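Local coordinates for MutT/nudix family protein (Deinococcus radiodurans, PDB 2W4E), which probably hydrolyses ADP-ribose as a magnesium-dependent Nudix pyrophosphatase, here as a piece lacking the N-terminal part of the full-length protein, at residues G71-P76 / G80-P85. Residues are numbered along the deposited sequence; the frame is centred on the assembly and turned at random.
Sequences GFYPQP and GVVFYP
In this Nudix domain the chain turns back between strand 65-68 and strand 82-93, and F72 meets F83 in a single antiparallel bridge close to the start of the later strand. The pair is joined by two backbone hydrogen bonds, F72 N to F83 O at 2.9 Å and F83 N to F72 O at 2.8 Å. G71 CA makes a C-H...O contact with F83 O. F72 starts out from its backbone away from 80-85, but chi1 of 60° sets CG between the backbone N and the carbonyl carbon and brings the ring back over F83. F83 CB then lies over one ring face, 3.9 Å from the F72 centroid, while the F83 ring turns its edge to the F72 face in an offset edge-to-face pair, planes at 79°. P85 CG approaches the F72 ring at its edge. One face of the F83 ring is covered by P74, whose CG sits over its centre, 3.7 Å from the centroid, in a CH-pi contact; the same CG reaches V81 CG1 at 3.6 Å. V82 CG2 packs on Y73 CE1 at 3.4 Å. Beyond P74 the two chains diverge, and a water links them, accepting from Q75 N and donating to V81 O, each at 3.0 Å. Helix 126-141 touches F72 and P85, F9 of strand 6-14 meets the F83 ring, and Y73 bonds through its backbone to the second subunit. Lying partly within that subunit interface, this is a single antiparallel bridge in the long connection of the hairpin formed by strands 65-68 and 82-93 of the Nudix fold.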
# COMPACT_ATOMS: atom_id res chain seq x y z
N GLY A 71 1.08 -4.84 9.54
CA GLY A 71 -0.27 -4.25 9.50
C GLY A 71 -0.30 -2.78 9.07
O GLY A 71 0.70 -2.06 9.21
N PHE A 72 -1.42 -2.32 8.49
CA PHE A 72 -1.54 -0.90 8.04
C PHE A 72 -2.98 -0.43 8.09
O PHE A 72 -3.88 -1.24 8.01
CB PHE A 72 -0.96 -0.66 6.62
CG PHE A 72 -1.64 -1.47 5.51
CD1 PHE A 72 -2.62 -0.89 4.70
CD2 PHE A 72 -1.23 -2.79 5.23
CE1 PHE A 72 -3.27 -1.61 3.67
CE2 PHE A 72 -1.90 -3.55 4.16
CZ PHE A 72 -2.88 -2.93 3.38
N TYR A 73 -3.17 0.89 8.18
CA TYR A 73 -4.48 1.52 8.01
C TYR A 73 -4.67 1.92 6.54
O TYR A 73 -3.88 2.71 6.00
CB TYR A 73 -4.59 2.81 8.84
CG TYR A 73 -4.29 2.67 10.33
CD1 TYR A 73 -5.27 2.22 11.21
CD2 TYR A 73 -3.04 3.03 10.85
CE1 TYR A 73 -5.01 2.10 12.59
CE2 TYR A 73 -2.77 2.92 12.24
CZ TYR A 73 -3.77 2.44 13.08
OH TYR A 73 -3.53 2.33 14.44
N PRO A 74 -5.70 1.38 5.88
CA PRO A 74 -5.90 1.70 4.47
C PRO A 74 -6.36 3.15 4.24
O PRO A 74 -6.10 3.72 3.18
CB PRO A 74 -6.99 0.70 4.05
CG PRO A 74 -7.78 0.50 5.30
CD PRO A 74 -6.70 0.41 6.36
N GLN A 75 -7.04 3.73 5.23
CA GLN A 75 -7.60 5.07 5.08
C GLN A 75 -7.71 5.76 6.45
O GLN A 75 -8.80 5.95 6.96
CB GLN A 75 -8.96 4.99 4.40
CG GLN A 75 -8.88 5.23 2.90
CD GLN A 75 -10.24 5.33 2.24
OE1 GLN A 75 -11.04 4.39 2.27
NE2 GLN A 75 -10.53 6.49 1.64
N PRO A 76 -6.56 6.12 7.05
CA PRO A 76 -6.58 6.58 8.45
C PRO A 76 -7.23 7.96 8.62
O PRO A 76 -7.49 8.37 9.76
CB PRO A 76 -5.10 6.62 8.84
CG PRO A 76 -4.34 6.79 7.54
CD PRO A 76 -5.20 6.09 6.48
N GLY A 80 -10.84 3.94 11.30
CA GLY A 80 -9.88 3.24 12.16
C GLY A 80 -9.56 1.78 11.83
O GLY A 80 -8.83 1.14 12.57
N VAL A 81 -10.09 1.25 10.71
CA VAL A 81 -9.88 -0.17 10.35
C VAL A 81 -8.39 -0.45 10.11
O VAL A 81 -7.66 0.42 9.58
CB VAL A 81 -10.72 -0.62 9.13
CG1 VAL A 81 -10.18 -0.00 7.88
CG2 VAL A 81 -10.68 -2.18 8.96
N VAL A 82 -7.92 -1.62 10.58
CA VAL A 82 -6.56 -2.09 10.33
C VAL A 82 -6.62 -3.32 9.42
O VAL A 82 -7.45 -4.23 9.61
CB VAL A 82 -5.80 -2.41 11.64
CG1 VAL A 82 -4.35 -2.84 11.37
CG2 VAL A 82 -5.80 -1.22 12.56
N PHE A 83 -5.74 -3.32 8.42
CA PHE A 83 -5.56 -4.43 7.49
C PHE A 83 -4.28 -5.14 7.89
O PHE A 83 -3.24 -4.51 8.02
CB PHE A 83 -5.45 -3.86 6.05
CG PHE A 83 -6.78 -3.50 5.44
CD1 PHE A 83 -7.96 -3.59 6.21
CD2 PHE A 83 -6.85 -3.02 4.13
CE1 PHE A 83 -9.17 -3.27 5.67
CE2 PHE A 83 -8.07 -2.69 3.56
CZ PHE A 83 -9.23 -2.80 4.29
N TYR A 84 -4.38 -6.46 8.11
CA TYR A 84 -3.24 -7.29 8.43
C TYR A 84 -2.84 -8.18 7.26
O TYR A 84 -3.56 -9.14 6.94
CB TYR A 84 -3.53 -8.16 9.67
CG TYR A 84 -3.61 -7.33 10.92
CD1 TYR A 84 -2.45 -6.94 11.60
CD2 TYR A 84 -4.85 -6.93 11.43
CE1 TYR A 84 -2.52 -6.17 12.75
CE2 TYR A 84 -4.93 -6.15 12.60
CZ TYR A 84 -3.77 -5.78 13.23
OH TYR A 84 -3.86 -5.00 14.35
N PRO A 85 -1.71 -7.88 6.62
CA PRO A 85 -1.32 -8.72 5.48
C PRO A 85 -0.51 -9.96 5.88
O PRO A 85 0.27 -9.89 6.85
CB PRO A 85 -0.51 -7.77 4.59
CG PRO A 85 0.09 -6.76 5.54
CD PRO A 85 -0.88 -6.68 6.75
O HOH W 1 -7.89 2.98 7.99